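Local coordinates for protein DNA polymerase sliding clamp 2 (Sulfolobus tokodaii, PDB 3AIZ) that forms a sliding-clamp subunit that, in a ring around DNA, tethers the DNA polymerase and other processing proteins to the template during replication, at residues I78-V89 with V100-S111; Y6-L15 with V232-L240. One frame throughout, in Å; residues are numbered along the deposited sequence.

Interactions 1 and 2 lie about 14 Å apart, centre to centre, and meet at A87 to V89, where strand 88-93 begins. Interaction 1, 78-89 with 100-111, belongs to the N-terminal PCNA domain; interaction 2, 6-15 with 232-240, joins that domain to the C-terminal one across 216 intervening residues, and the sequence of interaction 1 is nested in the loop thus closed. Two probable backbone bonds couple them: Y6 N with V89 O at 2.6 Å, and A9 N with A87 O at 2.7 Å. V89 packs on A9 there, its CG2 3.4 Å from A9 CB. The two sulfates, probably from the crystallisation liquor, both attach to interaction 1, whose far strand reaches a neighbouring subunit.

Interaction 1: I78-V89 with V100-S111; sequences ILGKAKSKSATV and VTVRDEKTGTRS. With SO4 (sulfate ion), chain F; SO4 (sulfate ion), chain E.
T88 and R103 form an antiparallel hydrogen-bonded pair, T88 N giving to R103 O at 2.8 Å and R103 N to T88 O at 3.0 Å. One residue on, V89 and V102 are a non-hydrogen-bonded pair; together they join strands 88-93 and 97-104 of a beta hairpin.

The apolar contacts gather round V102. With CG1 anti to the backbone N (chi1 173°), that branch lies 3.9 Å from A87 CB, while CG2 takes I78 CG1, V89 CG2 and L79 CD2. I78 and V102 run alongside each other, pointing opposite ways, and I78 CD1 reaches to 3.6 Å from S111 CB.

The polar contacts lie at the loop ends. The D104 carboxylate lies against the CB atoms of K83 and S84, and its OD2 accepts from T107 OG1 at 2.7 Å, above the carboxylate plane; T109 OG1 gives in turn to T107 OG1, and G108 and T109 form a G1 bulge opposite D104. A sulfate bridges the loops, O2 taking S84 OG and K106 NZ (2.9 Å) and O4 taking K85 N (2.8 Å). R103 holds another through NH1 and NH2, with T101 CG2 over one guanidinium face.

Helix 9-16 covers L79 and V89, and at S111 an antiparallel strand of the neighbouring clamp C subunit continues the sheet.

Interaction 2: Y6-L15 with V232-L240; sequences YSSAKDFYSL and VPTDSGGQL
Y6 meets the 234-237 type I turn with its hydroxyl; here strand 3-6 and helix 9-16 of the N-terminal domain meet the hairpin turn between strands 226-233 and 239-244 of the C-terminal domain. CG anti to the backbone N (chi1 -170°) sends the ring toward the turn, where G238 N, at the ring edge and in plane, donates to Y6 OH at 2.6 Å, and Y6 OH in turn donates to S236 OG at 2.6 Å. S7 brings OG to 3.7 Å from S236 CB. S8 is the N-cap of helix 9-16, its OG accepting from D11 N, and its CB also lies against S236 OG. On the first turn of the helix, D11 receives S236 OG at 2.5 Å on the anti lone pair of OD2, and its CG lies 3.9 Å from T234 CB, the two side chains running opposite ways. L15 supplies the apolar end: CD1 packs on G238 CA at 3.6 Å, CD2 on T234 CG2 and L240 CG. L15 CD1 and Y6 OH thus both close on the G238 backbone.

The hydroxyls form a directed relay, from G238 N through Y6 OH and S236 OG to D11. Ending on a carboxylate, and with each hydroxyl both giving and accepting, it would fix their rotation and probably favour the charged form of D11, with K10 NZ as a salt-bridge partner at OD1.

Interaction 1: I78-V89 with V100-S111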
loop_
_atom_site.group_PDB
_atom_site.type_symbol
_atom_site.label_atom_id
_atom_site.label_comp_id
_atom_site.label_asym_id
_atom_site.label_seq_id
_atom_site.Cartn_x
_atom_site.Cartn_y
_atom_site.Cartn_z
ATOM N N ILE A 78 4.274 -0.153 -24.968
ATOM C CA ILE A 78 4.550 -1.540 -25.333
ATOM C C ILE A 78 5.887 -2.036 -24.783
ATOM O O ILE A 78 6.007 -3.190 -24.374
ATOM C CB ILE A 78 4.515 -1.738 -26.864
ATOM C CG1 ILE A 78 4.868 -3.181 -27.229
ATOM C CG2 ILE A 78 5.456 -0.765 -27.551
ATOM C CD1 ILE A 78 3.903 -4.205 -26.676
ATOM N N LEU A 79 6.886 -1.160 -24.767
ATOM C CA LEU A 79 8.212 -1.527 -24.279
ATOM C C LEU A 79 8.235 -1.701 -22.762
ATOM O O LEU A 79 9.078 -2.421 -22.224
ATOM C CB LEU A 79 9.253 -0.496 -24.715
ATOM C CG LEU A 79 9.501 -0.409 -26.222
ATOM C CD1 LEU A 79 10.526 0.667 -26.539
ATOM C CD2 LEU A 79 9.947 -1.755 -26.769
ATOM N N GLY A 80 7.308 -1.040 -22.077
ATOM C CA GLY A 80 7.191 -1.164 -20.635
ATOM C C GLY A 80 6.585 -2.494 -20.232
ATOM O O GLY A 80 6.747 -2.944 -19.098
ATOM N N LYS A 81 5.885 -3.127 -21.170
ATOM C CA LYS A 81 5.264 -4.426 -20.930
ATOM C C LYS A 81 6.296 -5.550 -20.915
ATOM O O LYS A 81 5.942 -6.728 -20.872
ATOM C CB LYS A 81 4.199 -4.717 -21.991
ATOM C CG LYS A 81 3.049 -3.725 -22.010
ATOM C CD LYS A 81 2.006 -4.111 -23.046
ATOM C CE LYS A 81 0.885 -3.086 -23.106
ATOM N NZ LYS A 81 0.206 -2.929 -21.790
ATOM N N ALA A 82 7.572 -5.179 -20.956
ATOM C CA ALA A 82 8.652 -6.156 -20.940
ATOM C C ALA A 82 8.677 -6.915 -19.618
ATOM O O ALA A 82 9.134 -6.393 -18.602
ATOM C CB ALA A 82 9.988 -5.472 -21.187
ATOM N N LYS A 83 8.179 -8.148 -19.643
ATOM C CA LYS A 83 8.144 -8.988 -18.450
ATOM C C LYS A 83 9.538 -9.181 -17.863
ATOM O O LYS A 83 9.715 -9.177 -16.644
ATOM C CB LYS A 83 7.518 -10.349 -18.769
ATOM C CG LYS A 83 6.026 -10.303 -19.057
ATOM C CD LYS A 83 5.236 -9.917 -17.815
ATOM C CE LYS A 83 3.740 -9.888 -18.093
ATOM N NZ LYS A 83 3.380 -8.878 -19.128
ATOM N N SER A 84 10.526 -9.347 -18.737
ATOM C CA SER A 84 11.897 -9.590 -18.306
ATOM C C SER A 84 12.863 -8.572 -18.906
ATOM O O SER A 84 12.499 -7.808 -19.799
ATOM C CB SER A 84 12.325 -11.008 -18.687
ATOM O OG SER A 84 13.660 -11.266 -18.291
ATOM N N LYS A 85 14.094 -8.564 -18.404
ATOM C CA LYS A 85 15.131 -7.687 -18.933
ATOM C C LYS A 85 15.821 -8.335 -20.129
ATOM O O LYS A 85 16.726 -7.753 -20.728
ATOM C CB LYS A 85 16.159 -7.351 -17.851
ATOM C CG LYS A 85 15.589 -6.582 -16.670
ATOM C CD LYS A 85 16.665 -6.268 -15.642
ATOM C CE LYS A 85 16.087 -5.522 -14.450
ATOM N NZ LYS A 85 15.016 -6.307 -13.775
ATOM N N SER A 86 15.387 -9.543 -20.471
ATOM C CA SER A 86 15.945 -10.268 -21.605
ATOM C C SER A 86 14.969 -10.288 -22.776
ATOM O O SER A 86 15.176 -11.002 -23.757
ATOM C CB SER A 86 16.305 -11.698 -21.200
ATOM O OG SER A 86 17.268 -11.703 -20.162
ATOM N N ALA A 87 13.903 -9.501 -22.667
ATOM C CA ALA A 87 12.887 -9.442 -23.711
ATOM C C ALA A 87 13.413 -8.731 -24.951
ATOM O O ALA A 87 14.066 -7.693 -24.851
ATOM C CB ALA A 87 11.638 -8.749 -23.193
ATOM N N THR A 88 13.126 -9.294 -26.120
ATOM C CA THR A 88 13.560 -8.702 -27.379
ATOM C C THR A 88 12.439 -7.883 -28.008
ATOM O O THR A 88 11.306 -7.899 -27.531
ATOM C CB THR A 88 14.037 -9.774 -28.378
ATOM O OG1 THR A 88 12.937 -10.612 -28.750
ATOM C CG2 THR A 88 15.135 -10.627 -27.759
ATOM N N VAL A 89 12.762 -7.164 -29.077
ATOM C CA VAL A 89 11.782 -6.340 -29.773
ATOM C C VAL A 89 11.912 -6.492 -31.283
ATOM O O VAL A 89 13.017 -6.522 -31.819
ATOM C CB VAL A 89 11.937 -4.851 -29.413
ATOM C CG1 VAL A 89 11.023 -3.997 -30.273
ATOM C CG2 VAL A 89 11.636 -4.632 -27.952
ATOM N N VAL A 100 4.852 -3.260 -33.586
ATOM C CA VAL A 100 5.926 -3.515 -32.632
ATOM C C VAL A 100 5.589 -4.697 -31.734
ATOM O O VAL A 100 4.505 -4.757 -31.155
ATOM C CB VAL A 100 6.215 -2.278 -31.759
ATOM C CG1 VAL A 100 7.331 -2.579 -30.771
ATOM C CG2 VAL A 100 6.575 -1.085 -32.629
ATOM N N THR A 101 6.520 -5.637 -31.620
ATOM C CA THR A 101 6.304 -6.822 -30.797
ATOM C C THR A 101 7.419 -7.012 -29.775
ATOM O O THR A 101 8.600 -6.943 -30.111
ATOM C CB THR A 101 6.202 -8.098 -31.656
ATOM O OG1 THR A 101 5.134 -7.959 -32.603
ATOM C CG2 THR A 101 5.944 -9.313 -30.778
ATOM N N VAL A 102 7.033 -7.251 -28.527
ATOM C CA VAL A 102 7.989 -7.553 -27.471
ATOM C C VAL A 102 7.876 -9.021 -27.083
ATOM O O VAL A 102 6.801 -9.493 -26.715
ATOM C CB VAL A 102 7.763 -6.676 -26.230
ATOM C CG1 VAL A 102 8.657 -7.133 -25.090
ATOM C CG2 VAL A 102 8.018 -5.214 -26.560
ATOM N N ARG A 103 8.990 -9.739 -27.168
ATOM C CA ARG A 103 9.000 -11.174 -26.919
ATOM C C ARG A 103 9.882 -11.526 -25.726
ATOM O O ARG A 103 11.048 -11.135 -25.667
ATOM C CB ARG A 103 9.492 -11.914 -28.162
ATOM C CG ARG A 103 8.879 -11.400 -29.450
ATOM C CD ARG A 103 9.576 -11.962 -30.670
ATOM N NE ARG A 103 9.100 -11.326 -31.893
ATOM C CZ ARG A 103 8.029 -11.724 -32.571
ATOM N NH1 ARG A 103 7.322 -12.761 -32.145
ATOM N NH2 ARG A 103 7.666 -11.085 -33.675
ATOM N N ASP A 104 9.321 -12.267 -24.778
ATOM C CA ASP A 104 10.069 -12.683 -23.600
ATOM C C ASP A 104 10.016 -14.194 -23.413
ATOM O O ASP A 104 9.112 -14.716 -22.765
ATOM C CB ASP A 104 9.537 -11.986 -22.349
ATOM C CG ASP A 104 10.331 -12.338 -21.110
ATOM O OD1 ASP A 104 11.519 -12.698 -21.249
ATOM O OD2 ASP A 104 9.767 -12.254 -20.000
ATOM N N GLU A 105 10.996 -14.889 -23.980
ATOM C CA GLU A 105 11.040 -16.343 -23.913
ATOM C C GLU A 105 11.070 -16.839 -22.469
ATOM O O GLU A 105 10.538 -17.904 -22.159
ATOM C CB GLU A 105 12.249 -16.875 -24.688
ATOM C CG GLU A 105 12.304 -18.391 -24.810
ATOM C CD GLU A 105 12.865 -19.062 -23.571
ATOM O OE1 GLU A 105 13.587 -18.391 -22.803
ATOM O OE2 GLU A 105 12.587 -20.264 -23.370
ATOM N N LYS A 106 11.689 -16.058 -21.589
ATOM C CA LYS A 106 11.846 -16.459 -20.195
ATOM C C LYS A 106 10.506 -16.755 -19.523
ATOM O O LYS A 106 10.369 -17.749 -18.809
ATOM C CB LYS A 106 12.608 -15.395 -19.402
ATOM C CG LYS A 106 12.905 -15.800 -17.966
ATOM C CD LYS A 106 13.621 -14.699 -17.203
ATOM C CE LYS A 106 13.880 -15.112 -15.762
ATOM N NZ LYS A 106 14.551 -14.038 -14.978
ATOM N N THR A 107 9.522 -15.892 -19.757
ATOM C CA THR A 107 8.206 -16.048 -19.146
ATOM C C THR A 107 7.191 -16.632 -20.122
ATOM O O THR A 107 6.015 -16.779 -19.794
ATOM C CB THR A 107 7.666 -14.708 -18.609
ATOM O OG1 THR A 107 7.532 -13.776 -19.690
ATOM C CG2 THR A 107 8.604 -14.134 -17.560
ATOM N N GLY A 108 7.651 -16.960 -21.323
ATOM C CA GLY A 108 6.778 -17.511 -22.342
ATOM C C GLY A 108 5.625 -16.585 -22.676
ATOM O O GLY A 108 4.491 -17.028 -22.845
ATOM N N THR A 109 5.916 -15.293 -22.770
ATOM C CA THR A 109 4.895 -14.310 -23.102
ATOM C C THR A 109 5.330 -13.407 -24.249
ATOM O O THR A 109 6.505 -13.363 -24.611
ATOM C CB THR A 109 4.545 -13.427 -21.895
ATOM O OG1 THR A 109 5.706 -12.692 -21.486
ATOM C CG2 THR A 109 4.051 -14.280 -20.738
ATOM N N ARG A 110 4.365 -12.696 -24.819
ATOM C CA ARG A 110 4.631 -11.730 -25.873
ATOM C C ARG A 110 3.609 -10.610 -25.791
ATOM O O ARG A 110 2.603 -10.725 -25.095
ATOM C CB ARG A 110 4.546 -12.385 -27.252
ATOM C CG ARG A 110 5.486 -13.555 -27.459
ATOM C CD ARG A 110 5.624 -13.878 -28.931
ATOM N NE ARG A 110 4.342 -14.207 -29.542
ATOM C CZ ARG A 110 3.917 -15.446 -29.759
ATOM N NH1 ARG A 110 4.676 -16.479 -29.413
ATOM N NH2 ARG A 110 2.735 -15.653 -30.325
ATOM N N SER A 111 3.874 -9.526 -26.508
ATOM C CA SER A 111 2.936 -8.419 -26.599
ATOM C C SER A 111 3.196 -7.653 -27.882
ATOM O O SER A 111 4.337 -7.539 -28.322
ATOM C CB SER A 111 3.074 -7.490 -25.392
ATOM O OG SER A 111 2.672 -8.135 -24.196
HETATM S S SO4 F . 14.287 -10.178 -14.849
HETATM O O1 SO4 F . 15.327 -9.736 -13.923
HETATM O O2 SO4 F . 14.819 -11.233 -15.708
HETATM O O3 SO4 F . 13.145 -10.689 -14.094
HETATM O O4 SO4 F . 13.856 -9.050 -15.671
HETATM S S SO4 E . 4.370 -12.722 -34.848
HETATM O O1 SO4 E . 2.941 -12.653 -35.148
HETATM O O2 SO4 E . 4.902 -11.369 -34.705
HETATM O O3 SO4 E . 4.565 -13.464 -33.603
HETATM O O4 SO4 E . 5.071 -13.400 -35.935
#

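Interaction 2: Y6-L15 with V232-L240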
loop_
_atom_site.group_PDB
_atom_site.type_symbol
_atom_site.label_atom_id
_atom_site.label_comp_id
_atom_site.label_asym_id
_atom_site.label_seq_id
_atom_site.Cartn_x
_atom_site.Cartn_y
_atom_site.Cartn_z
ATOM N N TYR A 6 15.540 -6.145 -32.473
ATOM C CA TYR A 6 16.502 -5.635 -31.506
ATOM C C TYR A 6 16.504 -6.525 -30.265
ATOM O O TYR A 6 15.453 -6.994 -29.830
ATOM C CB TYR A 6 16.167 -4.190 -31.139
ATOM C CG TYR A 6 17.238 -3.508 -30.327
ATOM C CD1 TYR A 6 18.363 -2.974 -30.938
ATOM C CD2 TYR A 6 17.124 -3.396 -28.949
ATOM C CE1 TYR A 6 19.347 -2.350 -30.199
ATOM C CE2 TYR A 6 18.102 -2.773 -28.202
ATOM C CZ TYR A 6 19.211 -2.252 -28.831
ATOM O OH TYR A 6 20.185 -1.632 -28.089
ATOM N N SER A 7 17.684 -6.752 -29.695
ATOM C CA SER A 7 17.850 -7.770 -28.657
ATOM C C SER A 7 17.483 -7.325 -27.241
ATOM O O SER A 7 17.565 -8.117 -26.305
ATOM C CB SER A 7 19.282 -8.312 -28.664
ATOM O OG SER A 7 20.200 -7.326 -28.228
ATOM N N SER A 8 17.081 -6.069 -27.076
ATOM C CA SER A 8 16.761 -5.569 -25.742
ATOM C C SER A 8 15.613 -4.562 -25.715
ATOM O O SER A 8 15.770 -3.412 -26.122
ATOM C CB SER A 8 17.999 -4.959 -25.083
ATOM O OG SER A 8 17.678 -4.420 -23.812
ATOM N N ALA A 9 14.462 -5.004 -25.219
ATOM C CA ALA A 9 13.312 -4.127 -25.058
ATOM C C ALA A 9 13.612 -3.042 -24.032
ATOM O O ALA A 9 13.253 -1.881 -24.221
ATOM C CB ALA A 9 12.090 -4.930 -24.638
ATOM N N LYS A 10 14.276 -3.428 -22.948
ATOM C CA LYS A 10 14.595 -2.496 -21.873
ATOM C C LYS A 10 15.466 -1.348 -22.372
ATOM O O LYS A 10 15.145 -0.178 -22.160
ATOM C CB LYS A 10 15.290 -3.221 -20.717
ATOM C CG LYS A 10 15.348 -2.411 -19.430
ATOM C CD LYS A 10 16.167 -3.117 -18.357
ATOM C CE LYS A 10 17.653 -3.090 -18.683
ATOM N NZ LYS A 10 18.188 -1.699 -18.708
ATOM N N ASP A 11 16.567 -1.686 -23.036
ATOM C CA ASP A 11 17.484 -0.680 -23.563
ATOM C C ASP A 11 16.797 0.247 -24.562
ATOM O O ASP A 11 17.007 1.459 -24.542
ATOM C CB ASP A 11 18.708 -1.344 -24.196
ATOM C CG ASP A 11 19.625 -1.975 -23.165
ATOM O OD1 ASP A 11 19.531 -1.598 -21.978
ATOM O OD2 ASP A 11 20.442 -2.844 -23.539
ATOM N N PHE A 12 15.971 -0.333 -25.428
ATOM C CA PHE A 12 15.189 0.438 -26.388
ATOM C C PHE A 12 14.348 1.488 -25.662
ATOM O O PHE A 12 14.266 2.639 -26.091
ATOM C CB PHE A 12 14.280 -0.495 -27.190
ATOM C CG PHE A 12 13.843 0.065 -28.516
ATOM C CD1 PHE A 12 13.999 -0.673 -29.677
ATOM C CD2 PHE A 12 13.278 1.327 -28.603
ATOM C CE1 PHE A 12 13.597 -0.166 -30.899
ATOM C CE2 PHE A 12 12.876 1.840 -29.822
ATOM C CZ PHE A 12 13.036 1.093 -30.972
ATOM N N TYR A 13 13.728 1.083 -24.557
ATOM C CA TYR A 13 12.881 1.977 -23.775
ATOM C C TYR A 13 13.683 3.090 -23.104
ATOM O O TYR A 13 13.230 4.233 -23.033
ATOM C CB TYR A 13 12.092 1.190 -22.725
ATOM C CG TYR A 13 11.254 2.054 -21.807
ATOM C CD1 TYR A 13 11.724 2.429 -20.555
ATOM C CD2 TYR A 13 9.994 2.494 -22.192
ATOM C CE1 TYR A 13 10.962 3.218 -19.713
ATOM C CE2 TYR A 13 9.225 3.282 -21.358
ATOM C CZ TYR A 13 9.714 3.642 -20.119
ATOM O OH TYR A 13 8.953 4.427 -19.284
ATOM N N SER A 14 14.870 2.752 -22.607
ATOM C CA SER A 14 15.735 3.741 -21.971
ATOM C C SER A 14 16.116 4.837 -22.957
ATOM O O SER A 14 16.124 6.021 -22.615
ATOM C CB SER A 14 16.993 3.082 -21.399
ATOM O OG SER A 14 16.702 2.371 -20.209
ATOM N N LEU A 15 16.427 4.434 -24.183
ATOM C CA LEU A 15 16.778 5.380 -25.231
ATOM C C LEU A 15 15.640 6.364 -25.488
ATOM O O LEU A 15 15.839 7.578 -25.454
ATOM C CB LEU A 15 17.140 4.636 -26.518
ATOM C CG LEU A 15 18.296 3.644 -26.371
ATOM C CD1 LEU A 15 18.468 2.802 -27.625
ATOM C CD2 LEU A 15 19.586 4.373 -26.022
ATOM N N VAL A 232 25.749 8.058 -25.610
ATOM C CA VAL A 232 25.199 7.235 -24.542
ATOM C C VAL A 232 24.898 5.831 -25.055
ATOM O O VAL A 232 23.774 5.541 -25.464
ATOM C CB VAL A 232 23.909 7.852 -23.969
ATOM C CG1 VAL A 232 23.433 7.061 -22.764
ATOM C CG2 VAL A 232 24.137 9.308 -23.598
ATOM N N PRO A 233 25.911 4.954 -25.036
ATOM C CA PRO A 233 25.793 3.582 -25.536
ATOM C C PRO A 233 25.041 2.687 -24.561
ATOM O O PRO A 233 25.061 2.934 -23.356
ATOM C CB PRO A 233 27.252 3.113 -25.626
ATOM C CG PRO A 233 28.094 4.344 -25.429
ATOM C CD PRO A 233 27.276 5.250 -24.579
ATOM N N THR A 234 24.385 1.656 -25.084
ATOM C CA THR A 234 23.772 0.637 -24.245
ATOM C C THR A 234 24.504 -0.682 -24.460
ATOM O O THR A 234 25.281 -0.818 -25.404
ATOM C CB THR A 234 22.276 0.458 -24.558
ATOM O OG1 THR A 234 22.118 -0.023 -25.898
ATOM C CG2 THR A 234 21.539 1.780 -24.406
ATOM N N ASP A 235 24.260 -1.651 -23.586
ATOM C CA ASP A 235 24.948 -2.935 -23.672
ATOM C C ASP A 235 24.434 -3.791 -24.828
ATOM O O ASP A 235 24.934 -4.889 -25.065
ATOM C CB ASP A 235 24.826 -3.704 -22.352
ATOM C CG ASP A 235 25.626 -3.067 -21.230
ATOM O OD1 ASP A 235 26.465 -2.187 -21.520
ATOM O OD2 ASP A 235 25.419 -3.448 -20.058
ATOM N N SER A 236 23.439 -3.283 -25.547
ATOM C CA SER A 236 22.844 -4.032 -26.649
ATOM C C SER A 236 23.033 -3.345 -28.002
ATOM O O SER A 236 22.548 -3.830 -29.026
ATOM C CB SER A 236 21.360 -4.296 -26.381
ATOM O OG SER A 236 20.679 -3.098 -26.056
ATOM N N GLY A 237 23.742 -2.219 -28.002
ATOM C CA GLY A 237 24.053 -1.516 -29.233
ATOM C C GLY A 237 23.356 -0.177 -29.370
ATOM O O GLY A 237 23.960 0.803 -29.808
ATOM N N GLY A 238 22.079 -0.136 -29.003
ATOM C CA GLY A 238 21.301 1.089 -29.055
ATOM C C GLY A 238 22.078 2.262 -28.491
ATOM O O GLY A 238 22.723 2.149 -27.449
ATOM N N GLN A 239 22.008 3.398 -29.175
ATOM C CA GLN A 239 22.875 4.518 -28.849
ATOM C C GLN A 239 22.140 5.854 -28.832
ATOM O O GLN A 239 21.364 6.162 -29.736
ATOM C CB GLN A 239 24.040 4.568 -29.840
ATOM C CG GLN A 239 25.083 5.628 -29.547
ATOM C CD GLN A 239 26.298 5.504 -30.447
ATOM O OE1 GLN A 239 26.372 4.605 -31.287
ATOM N NE2 GLN A 239 27.260 6.404 -30.272
ATOM N N LEU A 240 22.389 6.639 -27.789
ATOM C CA LEU A 240 21.895 8.008 -27.717
ATOM C C LEU A 240 23.034 8.969 -28.024
ATOM O O LEU A 240 24.147 8.800 -27.531
ATOM C CB LEU A 240 21.312 8.309 -26.336
ATOM C CG LEU A 240 19.790 8.243 -26.203
ATOM C CD1 LEU A 240 19.367 8.484 -24.763
ATOM C CD2 LEU A 240 19.129 9.248 -27.131
#